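Local coordinates for internalin C2 (Listeria monocytogenes serotype 4b str. F2365, PDB 4FHO), which is a leucine-rich-repeat member of the internalin family and probably takes part in adhesion to, or invasion of, host cells, at residues Lys104-Ile109 / Val128-Gly133; Lys116-Thr121 / Ser135-Leu140. All coordinates share one frame; numbering follows the deposited sequence.

Contact 1 (Lys104-Ile109 / Val128-Gly133); sequences KNVSAI and VTPLAG
L131 meets I109, and V106 just before its 3-10 turn, on the convex side of the leucine-rich-repeat domain. One methyl does the work: L131 CD2 lies 3.5 Å from I109 CD1, a close methyl-methyl approach. The same methyl reaches V106 CG2 at 3.9 Å. With chi1 at 71° and chi2 at 160°, the I109 chain extends its CD1 to L131. The three side chains are buried, and L118 of strand 117-119 and L120 pack against this inner side. P130 belongs to the closely fitted part too. Its CB is 3.3 Å from V106 O, and P130 CG is 3.7 Å from S107 CA.

The solvent side is looser. S107 is exposed and its CB heads away from 128-133. S107 OG comes only to 4.2 Å from P130 CG. S107 also belongs to an Asx turn: S107 N donates to N105 OD1 at 3.1 Å, in the carbonyl plane and on a lone pair. S107 OG bonds the same oxygen from above that plane. Further out, K104 pairs with T123 through the backbone and with Q124 through NZ.

No hydrogen bond crosses between the two segments, so they hold each other by van der Waals contact.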
loop_
_atom_site.group_PDB
_atom_site.type_symbol
_atom_site.label_atom_id
_atom_site.label_comp_id
_atom_site.label_asym_id
_atom_site.label_seq_id
_atom_site.Cartn_x
_atom_site.Cartn_y
_atom_site.Cartn_z
ATOM N N LYS A 104 -6.585 -10.570 2.215
ATOM C CA LYS A 104 -7.714 -10.748 3.132
ATOM C C LYS A 104 -7.631 -9.858 4.364
ATOM O O LYS A 104 -8.633 -9.329 4.802
ATOM C CB LYS A 104 -7.968 -12.214 3.534
ATOM C CG LYS A 104 -8.160 -13.173 2.361
ATOM C CD LYS A 104 -9.626 -13.402 1.989
ATOM C CE LYS A 104 -9.891 -14.828 1.533
ATOM N NZ LYS A 104 -9.215 -15.069 0.234
ATOM N N ASN A 105 -6.443 -9.731 4.937
ATOM C CA ASN A 105 -6.147 -8.716 5.936
ATOM C C ASN A 105 -4.712 -8.234 5.743
ATOM O O ASN A 105 -3.924 -8.907 5.089
ATOM C CB ASN A 105 -6.356 -9.305 7.343
ATOM C CG ASN A 105 -5.291 -10.314 7.717
ATOM O OD1 ASN A 105 -4.232 -9.951 8.230
ATOM N ND2 ASN A 105 -5.557 -11.588 7.444
ATOM N N VAL A 106 -4.373 -7.110 6.372
ATOM C CA VAL A 106 -3.000 -6.565 6.340
ATOM C C VAL A 106 -2.425 -6.370 7.765
ATOM O O VAL A 106 -1.668 -5.434 8.008
ATOM C CB VAL A 106 -2.946 -5.281 5.482
ATOM C CG1 VAL A 106 -3.257 -5.636 4.032
ATOM C CG2 VAL A 106 -3.891 -4.220 6.022
ATOM N N SER A 107 -2.747 -7.285 8.681
ATOM C CA SER A 107 -2.230 -7.234 10.075
ATOM C C SER A 107 -0.706 -7.202 10.122
ATOM O O SER A 107 -0.120 -6.456 10.905
ATOM C CB SER A 107 -2.750 -8.413 10.907
ATOM O OG SER A 107 -4.163 -8.373 10.997
ATOM N N ALA A 108 -0.075 -7.968 9.235
ATOM C CA ALA A 108 1.379 -8.099 9.197
ATOM C C ALA A 108 2.161 -6.822 8.849
ATOM O O ALA A 108 3.368 -6.811 9.061
ATOM C CB ALA A 108 1.796 -9.235 8.251
ATOM N N ILE A 109 1.517 -5.782 8.317
ATOM C CA ILE A 109 2.233 -4.539 7.980
ATOM C C ILE A 109 2.161 -3.432 9.033
ATOM O O ILE A 109 2.791 -2.379 8.839
ATOM C CB ILE A 109 1.849 -3.998 6.579
ATOM C CG1 ILE A 109 0.433 -3.421 6.518
ATOM C CG2 ILE A 109 2.005 -5.093 5.533
ATOM C CD1 ILE A 109 0.247 -2.486 5.352
ATOM N N VAL A 128 -9.032 -1.645 7.643
ATOM C CA VAL A 128 -7.711 -0.941 7.550
ATOM C C VAL A 128 -7.134 -0.536 8.931
ATOM O O VAL A 128 -6.170 0.237 9.020
ATOM C CB VAL A 128 -7.762 0.259 6.566
ATOM C CG1 VAL A 128 -7.948 -0.247 5.140
ATOM C CG2 VAL A 128 -8.832 1.265 6.954
ATOM N N THR A 129 -7.656 -1.142 9.992
ATOM C CA THR A 129 -7.165 -0.912 11.352
ATOM C C THR A 129 -5.632 -1.036 11.524
ATOM O O THR A 129 -5.029 -0.165 12.163
ATOM C CB THR A 129 -7.915 -1.770 12.396
ATOM O OG1 THR A 129 -9.326 -1.645 12.219
ATOM C CG2 THR A 129 -7.645 -1.242 13.778
ATOM N N PRO A 130 -4.984 -2.045 10.894
ATOM C CA PRO A 130 -3.515 -2.134 10.966
ATOM C C PRO A 130 -2.719 -0.961 10.376
ATOM O O PRO A 130 -1.548 -0.817 10.700
ATOM C CB PRO A 130 -3.216 -3.425 10.190
ATOM C CG PRO A 130 -4.440 -4.257 10.398
ATOM C CD PRO A 130 -5.524 -3.229 10.202
ATOM N N LEU A 131 -3.337 -0.126 9.551
ATOM C CA LEU A 131 -2.640 1.023 8.962
ATOM C C LEU A 131 -2.486 2.225 9.919
ATOM O O LEU A 131 -1.674 3.110 9.639
ATOM C CB LEU A 131 -3.323 1.456 7.641
ATOM C CG LEU A 131 -3.644 0.368 6.597
ATOM C CD1 LEU A 131 -4.044 1.004 5.260
ATOM C CD2 LEU A 131 -2.499 -0.617 6.389
ATOM N N ALA A 132 -3.221 2.262 11.041
ATOM C CA ALA A 132 -3.215 3.453 11.935
ATOM C C ALA A 132 -1.848 3.921 12.450
ATOM O O ALA A 132 -1.676 5.111 12.707
ATOM C CB ALA A 132 -4.169 3.260 13.108
ATOM N N GLY A 133 -0.894 2.992 12.564
ATOM C CA GLY A 133 0.493 3.298 12.974
ATOM C C GLY A 133 1.464 3.738 11.880
ATOM O O GLY A 133 2.624 4.081 12.170
#

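Contact 2 (Lys116-Thr121 / Ser135-Leu140); sequences KTLDLT and SNLQVL
Parallel strands of two successive leucine-rich repeats pair here, with T117 in register with V139 and L118 with L140. L118 N donates to V139 O at 2.9 Å. K116 O is gripped twice. V139 N reaches it at 3.1 Å. Q138 N reaches it at 2.7 Å. CA-H...O contacts supplement the ladder, among them T117 CA to V139 O at 3.4 Å.

The pairing is one step in the long parallel sheet that lines the concave face of the solenoid. T117 and V139 stand side by side on that face. T117 OG1 is 3.8 Å from V139 CB, while T117 CG2 lies near V139 CG1. The leucines L118 and L140 point the same way as each other, into the core. They share nearly the same chi1 and the same chi2 (54°), which lines up their branches. L140 CD1 rests 3.9 Å from L118 CB. L137 CD1 comes to the same carbon at 3.5 Å and also lies near K116 O.

Beyond the paired residues, T121 N donates to D119 OD1, an Asx turn as the chain leaves the strand, and T121 OG1 bonds the same oxygen. The amide of N136 turns away from 116-121, and its ND2 donates to Q113 O.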
loop_
_atom_site.group_PDB
_atom_site.type_symbol
_atom_site.label_atom_id
_atom_site.label_comp_id
_atom_site.label_asym_id
_atom_site.label_seq_id
_atom_site.Cartn_x
_atom_site.Cartn_y
_atom_site.Cartn_z
ATOM N N LYS A 116 5.900 4.976 3.027
ATOM C CA LYS A 116 5.377 6.235 2.458
ATOM C C LYS A 116 4.306 6.002 1.378
ATOM O O LYS A 116 3.368 6.777 1.296
ATOM C CB LYS A 116 6.504 7.066 1.844
ATOM C CG LYS A 116 7.456 7.682 2.862
ATOM C CD LYS A 116 8.760 8.110 2.192
ATOM C CE LYS A 116 9.285 9.454 2.651
ATOM N NZ LYS A 116 10.337 9.894 1.695
ATOM N N THR A 117 4.467 4.968 0.562
ATOM C CA THR A 117 3.513 4.642 -0.527
ATOM C C THR A 117 3.059 3.201 -0.345
ATOM O O THR A 117 3.898 2.290 -0.284
ATOM C CB THR A 117 4.164 4.855 -1.906
ATOM O OG1 THR A 117 4.517 6.239 -2.067
ATOM C CG2 THR A 117 3.248 4.394 -3.091
ATOM N N LEU A 118 1.742 3.004 -0.237
ATOM C CA LEU A 118 1.154 1.690 -0.013
ATOM C C LEU A 118 0.006 1.449 -0.984
ATOM O O LEU A 118 -0.929 2.242 -1.024
ATOM C CB LEU A 118 0.650 1.594 1.431
ATOM C CG LEU A 118 -0.007 0.300 1.885
ATOM C CD1 LEU A 118 0.928 -0.861 1.598
ATOM C CD2 LEU A 118 -0.331 0.365 3.378
ATOM N N ASP A 119 0.093 0.387 -1.774
ATOM C CA ASP A 119 -0.976 0.016 -2.718
ATOM C C ASP A 119 -1.611 -1.310 -2.311
ATOM O O ASP A 119 -1.007 -2.378 -2.484
ATOM C CB ASP A 119 -0.451 -0.040 -4.146
ATOM C CG ASP A 119 -1.555 -0.205 -5.196
ATOM O OD1 ASP A 119 -2.741 -0.470 -4.885
ATOM O OD2 ASP A 119 -1.218 -0.071 -6.377
ATOM N N LEU A 120 -2.852 -1.220 -1.832
ATOM C CA LEU A 120 -3.653 -2.373 -1.417
ATOM C C LEU A 120 -4.934 -2.538 -2.258
ATOM O O LEU A 120 -5.919 -3.144 -1.807
ATOM C CB LEU A 120 -3.966 -2.283 0.085
ATOM C CG LEU A 120 -2.759 -2.281 1.022
ATOM C CD1 LEU A 120 -3.247 -1.918 2.420
ATOM C CD2 LEU A 120 -1.993 -3.610 0.994
ATOM N N THR A 121 -4.884 -2.052 -3.508
ATOM C CA THR A 121 -5.959 -2.228 -4.489
ATOM C C THR A 121 -6.296 -3.713 -4.701
ATOM O O THR A 121 -5.406 -4.490 -4.889
ATOM C CB THR A 121 -5.583 -1.578 -5.838
ATOM O OG1 THR A 121 -5.264 -0.182 -5.624
ATOM C CG2 THR A 121 -6.722 -1.734 -6.860
ATOM N N SER A 135 2.417 6.270 10.195
ATOM C CA SER A 135 2.343 7.739 10.316
ATOM C C SER A 135 3.083 8.495 9.205
ATOM O O SER A 135 2.808 9.674 8.990
ATOM C CB SER A 135 2.868 8.206 11.683
ATOM O OG SER A 135 4.213 7.792 11.875
ATOM N N ASN A 136 4.014 7.825 8.517
ATOM C CA ASN A 136 4.710 8.404 7.348
ATOM C C ASN A 136 4.011 8.216 5.994
ATOM O O ASN A 136 4.547 8.653 4.986
ATOM C CB ASN A 136 6.161 7.895 7.295
ATOM C CG ASN A 136 6.990 8.396 8.464
ATOM O OD1 ASN A 136 7.042 9.589 8.736
ATOM N ND2 ASN A 136 7.638 7.477 9.160
ATOM N N LEU A 137 2.814 7.625 5.978
ATOM C CA LEU A 137 2.118 7.296 4.721
ATOM C C LEU A 137 1.697 8.602 4.007
ATOM O O LEU A 137 1.112 9.512 4.624
ATOM C CB LEU A 137 0.926 6.370 5.000
ATOM C CG LEU A 137 0.267 5.360 4.064
ATOM C CD1 LEU A 137 1.254 4.533 3.246
ATOM C CD2 LEU A 137 -0.602 4.464 4.945
ATOM N N GLN A 138 2.097 8.707 2.740
ATOM C CA GLN A 138 1.815 9.850 1.861
ATOM C C GLN A 138 0.821 9.497 0.749
ATOM O O GLN A 138 -0.011 10.329 0.400
ATOM C CB GLN A 138 3.119 10.368 1.228
ATOM C CG GLN A 138 4.074 11.011 2.217
ATOM C CD GLN A 138 5.353 11.553 1.591
ATOM O OE1 GLN A 138 5.686 11.256 0.454
ATOM N NE2 GLN A 138 6.072 12.358 2.348
ATOM N N VAL A 139 0.942 8.287 0.195
ATOM C CA VAL A 139 0.133 7.778 -0.913
ATOM C C VAL A 139 -0.476 6.434 -0.476
ATOM O O VAL A 139 0.249 5.481 -0.132
ATOM C CB VAL A 139 1.002 7.645 -2.186
ATOM C CG1 VAL A 139 0.193 7.127 -3.385
ATOM C CG2 VAL A 139 1.628 8.999 -2.540
ATOM N N LEU A 140 -1.806 6.366 -0.478
ATOM C CA LEU A 140 -2.520 5.167 -0.087
ATOM C C LEU A 140 -3.585 4.817 -1.110
ATOM O O LEU A 140 -4.456 5.636 -1.375
ATOM C CB LEU A 140 -3.129 5.353 1.306
ATOM C CG LEU A 140 -3.859 4.142 1.902
ATOM C CD1 LEU A 140 -2.997 2.866 1.925
ATOM C CD2 LEU A 140 -4.374 4.467 3.303
#

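Overall arrangement
Contact 1 joins the convex turns and contact 2 the strands of the same stack of repeats. Their centres are 12 Å apart, and their segments alternate along the chain, in the order 104-109, 116-121, 128-133, 135-140. The leucine-rich core links them. L118 CD2 lies 3.5 Å from I109 CD1 and 3.8 Å from L131 CD2, so one methyl of the strand leucine touches both turns. L131 CD1 is 4.0 Å from L140 CD1, and V106 CG1 is 3.9 Å from L120 CD2. The outer P130 side of contact 1 and the T117-V139 side of contact 2 lie on opposite surfaces, with this apolar layer between them.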